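Local coordinates for uncharacterized protein (Mycobacterium tuberculosis, PDB 4Q6U) that is of unknown biochemical function but probably acts in sensing, joining a GAF-like N-terminal domain to two PAS-like domains, at residues L14-L19 with P23-R28; V81-G86 with V208-N213; D147-E152 with W177-W182; L161-K166 with F191-A196. All coordinates share one frame; numbering follows the deposited sequence.

How the contacts relate
The four contacts run from the N-terminal domain into the PAS-like middle domain and illustrate how a hairpin, a domain junction and packing on a sheet combine. Contact 1 is a hairpin in the first sheet. Contact 2 ties that sheet to strand 206-215 of the second, and their centres lie about 13 Å apart. Contact 4 sits on the neighbouring strand 186-198, its centre also about 13 Å from that of contact 2; Arg210 N approaches Arg194 O at 2.9 Å. A salt bridge from Glu17 OE2 to Arg194 NE, 3.0 Å, ties contact 1 to contact 4. Contact 3, at the sheet's edge, meets contact 4 where Trp177 CE2 lies 3.6 Å from Phe191 CE2. Contacts 1 and 3 do not touch, their nearest atoms being about 11 Å apart.

Contact 1 (L14-L19 with P23-R28); sequences LLVETL and PAVVAR
A first torsion of -177° swings CG of Leu15 away from its own backbone N, and CD2 comes to lie 3.6 Å from Val26 CG2. In Val26, chi1 of -61° puts CG1 beside the backbone N and leaves CG2, the branch that touches, between the backbone N and the carbonyl carbon; Val26 CG2 also reaches Leu15 O at 3.4 Å. Beside it, Leu15 CB rests on Ala27 CB at 3.5 Å. The backbone sets up this meeting: strands 14-17 and 24-28 are antiparallel, and Leu15 faces two residues at once. Its carbonyl O receives an almost straight bond from Val26 N (2.8 Å, 175°) and a weak one from Ala27 N, while Leu15 N donates to Ala27 O at 2.7 Å. Past this point the register slips by one, and Glu17 and Ala24 exchange a pair of backbone bonds. Val16, on the face it shares with Leu14, Val25 and Arg28, sets CG1 across Pro23 CB at 3.5 Å, and Leu14 CD2 runs alongside Arg28 CG. The Glu17 carboxylate accepts Leu19 N at OE1, from above its plane, and OE2 forms a salt bridge with Arg194. The whole is a classic beta bulge within the hairpin of the first two strands, in chain order, of the GAF-like domain's antiparallel sheet.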
loop_
_atom_site.group_PDB
_atom_site.type_symbol
_atom_site.label_atom_id
_atom_site.label_comp_id
_atom_site.label_asym_id
_atom_site.label_seq_id
_atom_site.Cartn_x
_atom_site.Cartn_y
_atom_site.Cartn_z
ATOM N N LEU B 14 0.688 27.509 16.368
ATOM C CA LEU B 14 -0.357 26.793 15.644
ATOM C C LEU B 14 -0.393 27.228 14.181
ATOM O O LEU B 14 -0.539 28.417 13.902
ATOM C CB LEU B 14 -1.723 27.047 16.282
ATOM C CG LEU B 14 -1.921 26.535 17.700
ATOM C CD1 LEU B 14 -3.344 26.804 18.140
ATOM C CD2 LEU B 14 -1.596 25.043 17.740
ATOM N N LEU B 15 -0.284 26.284 13.247
ATOM C CA LEU B 15 -0.473 26.629 11.844
ATOM C C LEU B 15 -1.934 26.423 11.458
ATOM O O LEU B 15 -2.473 25.322 11.549
ATOM C CB LEU B 15 0.443 25.817 10.938
ATOM C CG LEU B 15 0.384 26.153 9.440
ATOM C CD1 LEU B 15 0.936 27.542 9.161
ATOM C CD2 LEU B 15 1.146 25.119 8.628
ATOM N N VAL B 16 -2.570 27.506 11.035
ATOM C CA VAL B 16 -3.983 27.496 10.694
ATOM C C VAL B 16 -4.197 27.731 9.201
ATOM O O VAL B 16 -3.762 28.736 8.668
ATOM C CB VAL B 16 -4.745 28.570 11.494
ATOM C CG1 VAL B 16 -6.135 28.779 10.925
ATOM C CG2 VAL B 16 -4.801 28.184 12.966
ATOM N N GLU B 17 -4.860 26.790 8.540
ATOM C CA GLU B 17 -5.240 26.945 7.141
ATOM C C GLU B 17 -6.517 27.778 7.097
ATOM O O GLU B 17 -7.482 27.486 7.809
ATOM C CB GLU B 17 -5.430 25.575 6.475
ATOM C CG GLU B 17 -5.324 25.568 4.946
ATOM C CD GLU B 17 -6.674 25.698 4.271
ATOM O OE1 GLU B 17 -7.621 26.209 4.911
ATOM O OE2 GLU B 17 -6.793 25.281 3.105
ATOM N N THR B 18 -6.513 28.824 6.276
ATOM C CA THR B 18 -7.601 29.796 6.276
ATOM C C THR B 18 -8.286 29.935 4.917
ATOM O O THR B 18 -8.755 31.016 4.565
ATOM C CB THR B 18 -7.098 31.193 6.708
ATOM O OG1 THR B 18 -5.991 31.590 5.887
ATOM C CG2 THR B 18 -6.662 31.179 8.165
ATOM N N LEU B 19 -8.348 28.849 4.155
ATOM C CA LEU B 19 -8.984 28.909 2.842
ATOM C C LEU B 19 -10.405 28.345 2.872
ATOM O O LEU B 19 -11.140 28.451 1.891
ATOM C CB LEU B 19 -8.134 28.172 1.801
ATOM C CG LEU B 19 -6.861 28.914 1.386
ATOM C CD1 LEU B 19 -5.950 28.035 0.561
ATOM C CD2 LEU B 19 -7.207 30.187 0.621
ATOM N N PRO B 23 -11.385 28.864 9.795
ATOM C CA PRO B 23 -9.960 28.593 10.029
ATOM C C PRO B 23 -9.750 27.242 10.714
ATOM O O PRO B 23 -10.440 26.928 11.688
ATOM C CB PRO B 23 -9.531 29.739 10.946
ATOM C CG PRO B 23 -10.474 30.849 10.623
ATOM C CD PRO B 23 -11.783 30.197 10.282
ATOM N N ALA B 24 -8.803 26.457 10.213
ATOM C CA ALA B 24 -8.637 25.086 10.678
ATOM C C ALA B 24 -7.169 24.733 10.904
ATOM O O ALA B 24 -6.327 24.943 10.031
ATOM C CB ALA B 24 -9.267 24.123 9.689
ATOM N N VAL B 25 -6.873 24.189 12.080
ATOM C CA VAL B 25 -5.506 23.854 12.456
ATOM C C VAL B 25 -4.970 22.682 11.621
ATOM O O VAL B 25 -5.671 21.696 11.394
ATOM C CB VAL B 25 -5.417 23.511 13.963
ATOM C CG1 VAL B 25 -3.980 23.196 14.363
ATOM C CG2 VAL B 25 -5.981 24.667 14.802
ATOM N N VAL B 26 -3.733 22.806 11.148
ATOM C CA VAL B 26 -3.080 21.732 10.420
ATOM C C VAL B 26 -1.727 21.389 11.045
ATOM O O VAL B 26 -1.159 20.332 10.765
ATOM C CB VAL B 26 -2.884 22.088 8.930
ATOM C CG1 VAL B 26 -4.232 22.331 8.256
ATOM C CG2 VAL B 26 -2.004 23.302 8.796
ATOM N N ALA B 27 -1.223 22.265 11.913
ATOM C CA ALA B 27 0.019 21.972 12.632
ATOM C C ALA B 27 0.046 22.554 14.043
ATOM O O ALA B 27 -0.275 23.728 14.244
ATOM C CB ALA B 27 1.218 22.480 11.848
ATOM N N ARG B 28 0.412 21.721 15.015
ATOM C CA ARG B 28 0.807 22.215 16.336
ATOM C C ARG B 28 2.313 22.051 16.434
ATOM O O ARG B 28 2.813 20.936 16.567
ATOM C CB ARG B 28 0.105 21.464 17.470
ATOM C CG ARG B 28 0.442 22.025 18.856
ATOM C CD ARG B 28 -0.638 21.717 19.894
ATOM N NE ARG B 28 -0.842 20.288 20.094
ATOM C CZ ARG B 28 -1.758 19.773 20.911
ATOM N NH1 ARG B 28 -2.555 20.575 21.604
ATOM N NH2 ARG B 28 -1.877 18.455 21.036
#

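Contact 2 (V81-G86 with V208-N213); sequences VIMTDG and VARAMN
Strand 81-82, carrying Val81, leads into a type I turn from Met83 to Gly86; the run from Val81 to Asp85 and the run from Arg210 to Met212 point 144° apart, the nearest CA atoms being 8.4 Å apart in the Val81 and Met212 pair. At such a spacing the backbones do not bond, and long side chains from the strand span the gap. Arg210 is extended from CG to NE and meets Asp85 end-on. Both terminal nitrogens grip one oxygen: Arg210 NH1 donates to the syn lone pair of Asp85 OD2 at 3.0 Å, and Arg210 NH2 reaches the same oxygen at 3.2 Å from above the carboxylate plane. The acceptor stays close to the guanidinium plane, yet the two flat groups are turned 52° apart, and both bonds go to one oxygen rather than one to each. Met83 CG adds a contact at the guanidinium edge, 4.1 Å from Arg210 NH1. Further along, Val81 CG1 lies 3.8 Å from the selenium of Met212, a selenomethionine, and the two side chains pass at a slant. Neither charge depends on this pair alone: Lys112 makes a second salt bridge to Asp85 OD2, and Glu198 holds Arg210 through NE. His89 also bonds Arg210 NH1. With Lys112 and Glu198 as further partners, this buried salt bridge is part of a charge network joining the N-terminal and middle domains, in which the surrounding cations probably help to keep Asp85 ionised and the acidic groups to keep Arg210 in place.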
loop_
_atom_site.group_PDB
_atom_site.type_symbol
_atom_site.label_atom_id
_atom_site.label_comp_id
_atom_site.label_asym_id
_atom_site.label_seq_id
_atom_site.Cartn_x
_atom_site.Cartn_y
_atom_site.Cartn_z
ATOM N N VAL B 81 0.704 33.677 6.202
ATOM C CA VAL B 81 1.412 32.880 5.220
ATOM C C VAL B 81 0.861 33.266 3.856
ATOM O O VAL B 81 -0.251 32.876 3.489
ATOM C CB VAL B 81 1.246 31.375 5.445
ATOM C CG1 VAL B 81 2.217 30.609 4.557
ATOM C CG2 VAL B 81 1.491 31.028 6.907
ATOM N N ILE B 82 1.636 34.051 3.117
ATOM C CA ILE B 82 1.126 34.664 1.904
ATOM C C ILE B 82 1.884 34.175 0.685
ATOM O O ILE B 82 3.108 34.283 0.619
ATOM C CB ILE B 82 1.200 36.193 1.993
ATOM C CG1 ILE B 82 0.475 36.664 3.257
ATOM C CG2 ILE B 82 0.597 36.823 0.747
ATOM C CD1 ILE B 82 0.530 38.170 3.494
HETATM N N MSE B 83 1.134 33.607 -0.254
HETATM C CA MSE B 83 1.667 33.087 -1.510
HETATM C C MSE B 83 2.171 34.250 -2.343
HETATM O O MSE B 83 1.708 35.371 -2.169
HETATM C CB MSE B 83 0.584 32.311 -2.257
HETATM C CG MSE B 83 1.036 31.674 -3.563
HETATM SE SE MSE B 83 2.612 30.587 -3.252
HETATM C CE MSE B 83 3.035 30.123 -5.134
ATOM N N THR B 84 3.111 34.009 -3.248
ATOM C CA THR B 84 3.695 35.139 -3.983
ATOM C C THR B 84 2.738 35.792 -4.989
ATOM O O THR B 84 3.087 36.797 -5.617
ATOM C CB THR B 84 4.985 34.725 -4.716
ATOM O OG1 THR B 84 4.778 33.481 -5.398
ATOM C CG2 THR B 84 6.127 34.571 -3.702
ATOM N N ASP B 85 1.528 35.258 -5.128
ATOM C CA ASP B 85 0.506 35.966 -5.901
ATOM C C ASP B 85 -0.328 36.898 -5.012
ATOM O O ASP B 85 -1.318 37.470 -5.462
ATOM C CB ASP B 85 -0.406 34.977 -6.642
ATOM C CG ASP B 85 -0.982 33.909 -5.730
ATOM O OD1 ASP B 85 -0.985 34.118 -4.500
ATOM O OD2 ASP B 85 -1.434 32.859 -6.249
ATOM N N GLY B 86 0.067 37.025 -3.745
ATOM C CA GLY B 86 -0.615 37.893 -2.797
ATOM C C GLY B 86 -1.707 37.222 -1.979
ATOM O O GLY B 86 -2.295 37.842 -1.095
ATOM N N VAL B 208 -7.623 25.349 -9.063
ATOM C CA VAL B 208 -6.323 25.575 -8.450
ATOM C C VAL B 208 -6.267 24.922 -7.083
ATOM O O VAL B 208 -7.191 25.084 -6.285
ATOM C CB VAL B 208 -6.024 27.086 -8.297
ATOM C CG1 VAL B 208 -4.679 27.307 -7.619
ATOM C CG2 VAL B 208 -6.067 27.791 -9.656
ATOM N N ALA B 209 -5.200 24.175 -6.821
ATOM C CA ALA B 209 -4.964 23.626 -5.493
ATOM C C ALA B 209 -3.934 24.494 -4.764
ATOM O O ALA B 209 -2.824 24.704 -5.259
ATOM C CB ALA B 209 -4.494 22.180 -5.578
ATOM N N ARG B 210 -4.318 25.028 -3.608
ATOM C CA ARG B 210 -3.410 25.845 -2.814
ATOM C C ARG B 210 -2.965 25.067 -1.588
ATOM O O ARG B 210 -3.764 24.362 -0.976
ATOM C CB ARG B 210 -4.081 27.162 -2.410
ATOM C CG ARG B 210 -4.394 28.054 -3.603
ATOM C CD ARG B 210 -4.939 29.409 -3.229
ATOM N NE ARG B 210 -5.107 30.215 -4.440
ATOM C CZ ARG B 210 -4.173 31.021 -4.932
ATOM N NH1 ARG B 210 -3.007 31.148 -4.305
ATOM N NH2 ARG B 210 -4.400 31.696 -6.052
ATOM N N ALA B 211 -1.695 25.200 -1.224
ATOM C CA ALA B 211 -1.114 24.349 -0.195
ATOM C C ALA B 211 -0.132 25.076 0.721
ATOM O O ALA B 211 0.328 26.174 0.424
ATOM C CB ALA B 211 -0.417 23.150 -0.858
HETATM N N MSE B 212 0.169 24.455 1.852
HETATM C CA MSE B 212 1.308 24.854 2.659
HETATM C C MSE B 212 2.044 23.608 3.092
HETATM O O MSE B 212 1.408 22.638 3.506
HETATM C CB MSE B 212 0.877 25.656 3.893
HETATM C CG MSE B 212 0.185 26.944 3.582
HETATM SE SE MSE B 212 -0.269 27.826 5.257
HETATM C CE MSE B 212 -1.778 26.702 5.810
ATOM N N ASN B 213 3.371 23.603 2.993
ATOM C CA ASN B 213 4.109 22.545 3.670
ATOM C C ASN B 213 4.924 23.077 4.844
ATOM O O ASN B 213 4.948 24.288 5.115
ATOM C CB ASN B 213 5.000 21.764 2.677
ATOM C CG ASN B 213 6.161 22.585 2.126
ATOM O OD1 ASN B 213 6.486 23.665 2.624
ATOM N ND2 ASN B 213 6.808 22.051 1.092
#

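Contact 3 (D147-E152 with W177-W182); sequences DLPARE and WDLTDW
The indole of Trp177 is met at its six-membered rim by Leu148, whose CD2 lies in the ring plane, 3.5 Å from CZ3 and 3.6 Å from CH2. The approach is thus to an edge, with the methyl group straddling two neighbouring ring carbons. Another aromatic ring completes the setting, for Phe191 on the adjacent strand packs edge-to-face with Trp177. Pro149 follows Leu148 along the loop and brings its CD to 4.2 Å from Trp177 CZ3. It has a closer partner in Leu179: Pro149 CG touches Leu179 CD2 at 3.6 Å, the two side chains crossing at about a right angle. Leu179 gets there by having CG beside its backbone N (chi1 -49°), which carries its end nearer to the loop than its starting direction would suggest. No hydrogen bond links the two segments, so the meeting is purely apolar, while the ring's polar atom, NE1, is bonded to Pro155 O, which probably helps to fix the rotation of the indole. Glu157 and Val160 of helix 157-165 also touch Trp177. Here a loop running up to that helix covers strand 172-180, one of the two outermost strands of a five-stranded antiparallel sheet, in the strand order 2-1-5-4-3 that belongs to the PAS fold.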
loop_
_atom_site.group_PDB
_atom_site.type_symbol
_atom_site.label_atom_id
_atom_site.label_comp_id
_atom_site.label_asym_id
_atom_site.label_seq_id
_atom_site.Cartn_x
_atom_site.Cartn_y
_atom_site.Cartn_z
ATOM N N ASP B 147 7.545 18.533 -8.097
ATOM C CA ASP B 147 7.146 18.687 -6.699
ATOM C C ASP B 147 6.919 17.319 -6.036
ATOM O O ASP B 147 7.022 17.184 -4.826
ATOM C CB ASP B 147 5.882 19.546 -6.598
ATOM C CG ASP B 147 6.171 21.029 -6.776
ATOM O OD1 ASP B 147 7.326 21.369 -7.121
ATOM O OD2 ASP B 147 5.244 21.843 -6.558
ATOM N N LEU B 148 6.598 16.315 -6.837
ATOM C CA LEU B 148 6.454 14.955 -6.324
ATOM C C LEU B 148 7.789 14.235 -6.464
ATOM O O LEU B 148 8.547 14.508 -7.392
ATOM C CB LEU B 148 5.351 14.219 -7.078
ATOM C CG LEU B 148 3.955 14.830 -6.934
ATOM C CD1 LEU B 148 2.957 14.096 -7.815
ATOM C CD2 LEU B 148 3.503 14.803 -5.478
ATOM N N PRO B 149 8.105 13.326 -5.529
ATOM C CA PRO B 149 9.370 12.613 -5.698
ATOM C C PRO B 149 9.341 11.754 -6.952
ATOM O O PRO B 149 8.255 11.423 -7.434
ATOM C CB PRO B 149 9.452 11.737 -4.446
ATOM C CG PRO B 149 8.588 12.421 -3.455
ATOM C CD PRO B 149 7.474 13.041 -4.226
ATOM N N ALA B 150 10.510 11.427 -7.487
ATOM C CA ALA B 150 10.598 10.398 -8.511
ATOM C C ALA B 150 10.636 9.059 -7.790
ATOM O O ALA B 150 11.216 8.969 -6.708
ATOM C CB ALA B 150 11.824 10.584 -9.381
ATOM N N ARG B 151 9.978 8.057 -8.372
ATOM C CA ARG B 151 10.044 6.657 -7.916
ATOM C C ARG B 151 9.353 6.410 -6.570
ATOM O O ARG B 151 8.414 5.609 -6.497
ATOM C CB ARG B 151 11.516 6.194 -7.866
ATOM C CG ARG B 151 11.793 4.864 -7.153
ATOM C CD ARG B 151 11.238 3.644 -7.888
ATOM N NE ARG B 151 11.704 3.501 -9.270
ATOM C CZ ARG B 151 12.766 2.793 -9.643
ATOM N NH1 ARG B 151 13.506 2.170 -8.738
ATOM N NH2 ARG B 151 13.097 2.712 -10.928
ATOM N N GLU B 152 9.795 7.092 -5.512
ATOM C CA GLU B 152 9.240 6.867 -4.171
ATOM C C GLU B 152 7.779 7.308 -4.044
ATOM O O GLU B 152 7.396 8.365 -4.534
ATOM C CB GLU B 152 10.079 7.599 -3.119
ATOM C CG GLU B 152 11.575 7.414 -3.289
ATOM C CD GLU B 152 12.030 6.010 -2.962
ATOM O OE1 GLU B 152 11.455 5.397 -2.036
ATOM O OE2 GLU B 152 12.961 5.516 -3.632
ATOM N N TRP B 177 4.724 13.307 4.633
ATOM C CA TRP B 177 5.427 12.545 3.597
ATOM C C TRP B 177 6.911 12.350 3.889
ATOM O O TRP B 177 7.546 13.208 4.504
ATOM C CB TRP B 177 5.279 13.229 2.238
ATOM C CG TRP B 177 3.985 12.949 1.550
ATOM C CD1 TRP B 177 2.834 12.464 2.111
ATOM C CD2 TRP B 177 3.711 13.125 0.157
ATOM N NE1 TRP B 177 1.861 12.338 1.149
ATOM C CE2 TRP B 177 2.375 12.740 -0.060
ATOM C CE3 TRP B 177 4.473 13.565 -0.932
ATOM C CZ2 TRP B 177 1.780 12.791 -1.317
ATOM C CZ3 TRP B 177 3.880 13.613 -2.177
ATOM C CH2 TRP B 177 2.550 13.228 -2.361
ATOM N N ASP B 178 7.450 11.217 3.443
ATOM C CA ASP B 178 8.884 10.946 3.510
ATOM C C ASP B 178 9.606 11.410 2.246
ATOM O O ASP B 178 9.208 11.057 1.133
ATOM C CB ASP B 178 9.137 9.458 3.711
ATOM C CG ASP B 178 8.659 8.966 5.058
ATOM O OD1 ASP B 178 9.344 9.248 6.062
ATOM O OD2 ASP B 178 7.601 8.303 5.110
ATOM N N LEU B 179 10.672 12.186 2.415
ATOM C CA LEU B 179 11.464 12.653 1.275
ATOM C C LEU B 179 12.956 12.482 1.537
ATOM O O LEU B 179 13.368 12.082 2.625
ATOM C CB LEU B 179 11.173 14.125 0.971
ATOM C CG LEU B 179 9.740 14.651 0.856
ATOM C CD1 LEU B 179 9.761 16.176 0.663
ATOM C CD2 LEU B 179 9.002 13.990 -0.293
ATOM N N THR B 180 13.769 12.806 0.542
ATOM C CA THR B 180 15.208 12.867 0.740
ATOM C C THR B 180 15.728 14.212 0.224
ATOM O O THR B 180 15.458 14.593 -0.917
ATOM C CB THR B 180 15.919 11.698 0.035
ATOM O OG1 THR B 180 15.648 10.476 0.742
ATOM C CG2 THR B 180 17.412 11.924 0.004
ATOM N N ASP B 181 16.456 14.950 1.058
ATOM C CA ASP B 181 16.921 16.268 0.622
ATOM C C ASP B 181 18.058 16.133 -0.391
ATOM O O ASP B 181 18.438 15.020 -0.760
ATOM C CB ASP B 181 17.344 17.143 1.814
ATOM C CG ASP B 181 18.563 16.610 2.562
ATOM O OD1 ASP B 181 19.258 15.696 2.075
ATOM O OD2 ASP B 181 18.835 17.138 3.659
ATOM N N TRP B 182 18.605 17.264 -0.826
ATOM C CA TRP B 182 19.594 17.256 -1.899
ATOM C C TRP B 182 20.964 16.781 -1.427
ATOM O O TRP B 182 21.839 16.495 -2.242
ATOM C CB TRP B 182 19.711 18.645 -2.525
ATOM C CG TRP B 182 20.154 19.716 -1.579
ATOM C CD1 TRP B 182 19.358 20.478 -0.776
ATOM C CD2 TRP B 182 21.497 20.165 -1.356
ATOM N NE1 TRP B 182 20.121 21.367 -0.061
ATOM C CE2 TRP B 182 21.438 21.195 -0.397
ATOM C CE3 TRP B 182 22.743 19.791 -1.870
ATOM C CZ2 TRP B 182 22.577 21.857 0.061
ATOM C CZ3 TRP B 182 23.876 20.450 -1.414
ATOM C CH2 TRP B 182 23.784 21.472 -0.460
#

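Contact 4 (L161-K166 with F191-A196); sequences LAMAVK and FVARSA
Helix 157-165 brings Met163 over strand 186-198, where Ala193 and Ser195 point toward it, in the helix-on-sheet packing of the PAS fold. The closest CA pair, Met163 with Ser195, is 7.7 Å apart, so no backbone hydrogen bond crosses the gap. A single long side chain spans the gap. Met163, a selenomethionine, is extended through its first two torsions, with CG anti to the backbone N (chi1 -179°), and runs straight from the helix toward the strand before the last torsion, -69°, turns its methyl group aside. Its CG passes Ser195 CB at 4.4 Å, and its selenium stands 4.5 Å from Ala193 CB. These are loose, apolar approaches to small residues two apart on one side of the strand. The same side chain also touches Ala209 on strand 206-215, so it lies across two neighbouring strands. Ser195 has its polar end engaged elsewhere: OG bonds to Lys168 O, with a weak second bond to Lys171 O. The far side of the helix is covered too, since Leu161, Ala164 and Val165 touch Leu254 of strand 253-256, placing the helix between two sheets; Leu161 also packs on Leu228 of the second subunit. At the end of the Met163 side chain, CE comes to 4.3 Å from the carbonyl O of Ala193.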
loop_
_atom_site.group_PDB
_atom_site.type_symbol
_atom_site.label_atom_id
_atom_site.label_comp_id
_atom_site.label_asym_id
_atom_site.label_seq_id
_atom_site.Cartn_x
_atom_site.Cartn_y
_atom_site.Cartn_z
ATOM N N LEU B 161 -2.769 12.787 -7.144
ATOM C CA LEU B 161 -2.847 12.612 -8.581
ATOM C C LEU B 161 -4.292 12.728 -9.049
ATOM O O LEU B 161 -4.569 13.312 -10.089
ATOM C CB LEU B 161 -2.249 11.258 -8.980
ATOM C CG LEU B 161 -0.782 11.048 -8.611
ATOM C CD1 LEU B 161 -0.375 9.548 -8.709
ATOM C CD2 LEU B 161 0.129 11.899 -9.486
ATOM N N ALA B 162 -5.211 12.167 -8.271
ATOM C CA ALA B 162 -6.631 12.248 -8.586
ATOM C C ALA B 162 -7.075 13.701 -8.605
ATOM O O ALA B 162 -7.758 14.133 -9.531
ATOM C CB ALA B 162 -7.464 11.454 -7.572
HETATM N N MSE B 163 -6.674 14.438 -7.571
HETATM C CA MSE B 163 -6.933 15.877 -7.465
HETATM C C MSE B 163 -6.525 16.579 -8.762
HETATM O O MSE B 163 -7.234 17.453 -9.251
HETATM C CB MSE B 163 -6.182 16.457 -6.248
HETATM C CG MSE B 163 -6.371 17.960 -5.972
HETATM SE SE MSE B 163 -5.514 18.653 -4.316
HETATM C CE MSE B 163 -6.646 17.779 -2.966
ATOM N N ALA B 164 -5.411 16.149 -9.350
ATOM C CA ALA B 164 -4.836 16.839 -10.501
ATOM C C ALA B 164 -5.472 16.534 -11.870
ATOM O O ALA B 164 -5.507 17.414 -12.729
ATOM C CB ALA B 164 -3.348 16.554 -10.561
ATOM N N VAL B 165 -5.962 15.315 -12.096
ATOM C CA VAL B 165 -6.405 14.938 -13.452
ATOM C C VAL B 165 -7.887 15.188 -13.714
ATOM O O VAL B 165 -8.300 15.460 -14.844
ATOM C CB VAL B 165 -6.135 13.446 -13.760
ATOM C CG1 VAL B 165 -4.668 13.209 -13.993
ATOM C CG2 VAL B 165 -6.662 12.563 -12.644
ATOM N N LYS B 166 -8.685 15.053 -12.670
ATOM C CA LYS B 166 -10.109 15.271 -12.760
ATOM C C LYS B 166 -10.409 16.273 -11.681
ATOM O O LYS B 166 -10.647 15.906 -10.529
ATOM C CB LYS B 166 -10.899 13.974 -12.573
ATOM N N PHE B 191 1.979 18.614 5.007
ATOM C CA PHE B 191 1.353 19.597 4.135
ATOM C C PHE B 191 -0.169 19.537 4.203
ATOM O O PHE B 191 -0.753 18.533 4.599
ATOM C CB PHE B 191 1.825 19.428 2.674
ATOM C CG PHE B 191 1.282 18.207 1.990
ATOM C CD1 PHE B 191 0.052 18.243 1.349
ATOM C CD2 PHE B 191 1.999 17.018 1.992
ATOM C CE1 PHE B 191 -0.454 17.123 0.723
ATOM C CE2 PHE B 191 1.497 15.887 1.363
ATOM C CZ PHE B 191 0.272 15.940 0.730
ATOM N N VAL B 192 -0.800 20.639 3.814
ATOM C CA VAL B 192 -2.241 20.694 3.620
ATOM C C VAL B 192 -2.467 21.200 2.202
ATOM O O VAL B 192 -1.682 22.002 1.711
ATOM C CB VAL B 192 -2.925 21.621 4.654
ATOM C CG1 VAL B 192 -2.336 23.023 4.588
ATOM C CG2 VAL B 192 -4.432 21.652 4.455
ATOM N N ALA B 193 -3.503 20.710 1.528
ATOM C CA ALA B 193 -3.819 21.177 0.180
ATOM C C ALA B 193 -5.325 21.231 -0.028
ATOM O O ALA B 193 -6.056 20.368 0.461
ATOM C CB ALA B 193 -3.162 20.277 -0.875
ATOM N N ARG B 194 -5.786 22.253 -0.748
ATOM C CA ARG B 194 -7.208 22.444 -0.997
ATOM C C ARG B 194 -7.453 22.961 -2.404
ATOM O O ARG B 194 -6.854 23.957 -2.816
ATOM C CB ARG B 194 -7.811 23.418 0.016
ATOM C CG ARG B 194 -9.312 23.646 -0.175
ATOM C CD ARG B 194 -9.814 24.849 0.596
ATOM N NE ARG B 194 -9.572 24.745 2.032
ATOM C CZ ARG B 194 -10.471 24.338 2.922
ATOM N NH1 ARG B 194 -11.693 23.992 2.533
ATOM N NH2 ARG B 194 -10.149 24.284 4.209
ATOM N N SER B 195 -8.344 22.296 -3.133
ATOM C CA SER B 195 -8.689 22.717 -4.488
ATOM C C SER B 195 -9.922 23.617 -4.504
ATOM O O SER B 195 -10.868 23.397 -3.753
ATOM C CB SER B 195 -8.928 21.500 -5.381
ATOM O OG SER B 195 -10.079 20.788 -4.961
ATOM N N ALA B 196 -9.904 24.634 -5.363
ATOM C CA ALA B 196 -11.055 25.509 -5.538
ATOM C C ALA B 196 -11.032 26.181 -6.912
ATOM O O ALA B 196 -9.977 26.314 -7.535
ATOM C CB ALA B 196 -11.099 26.559 -4.435
#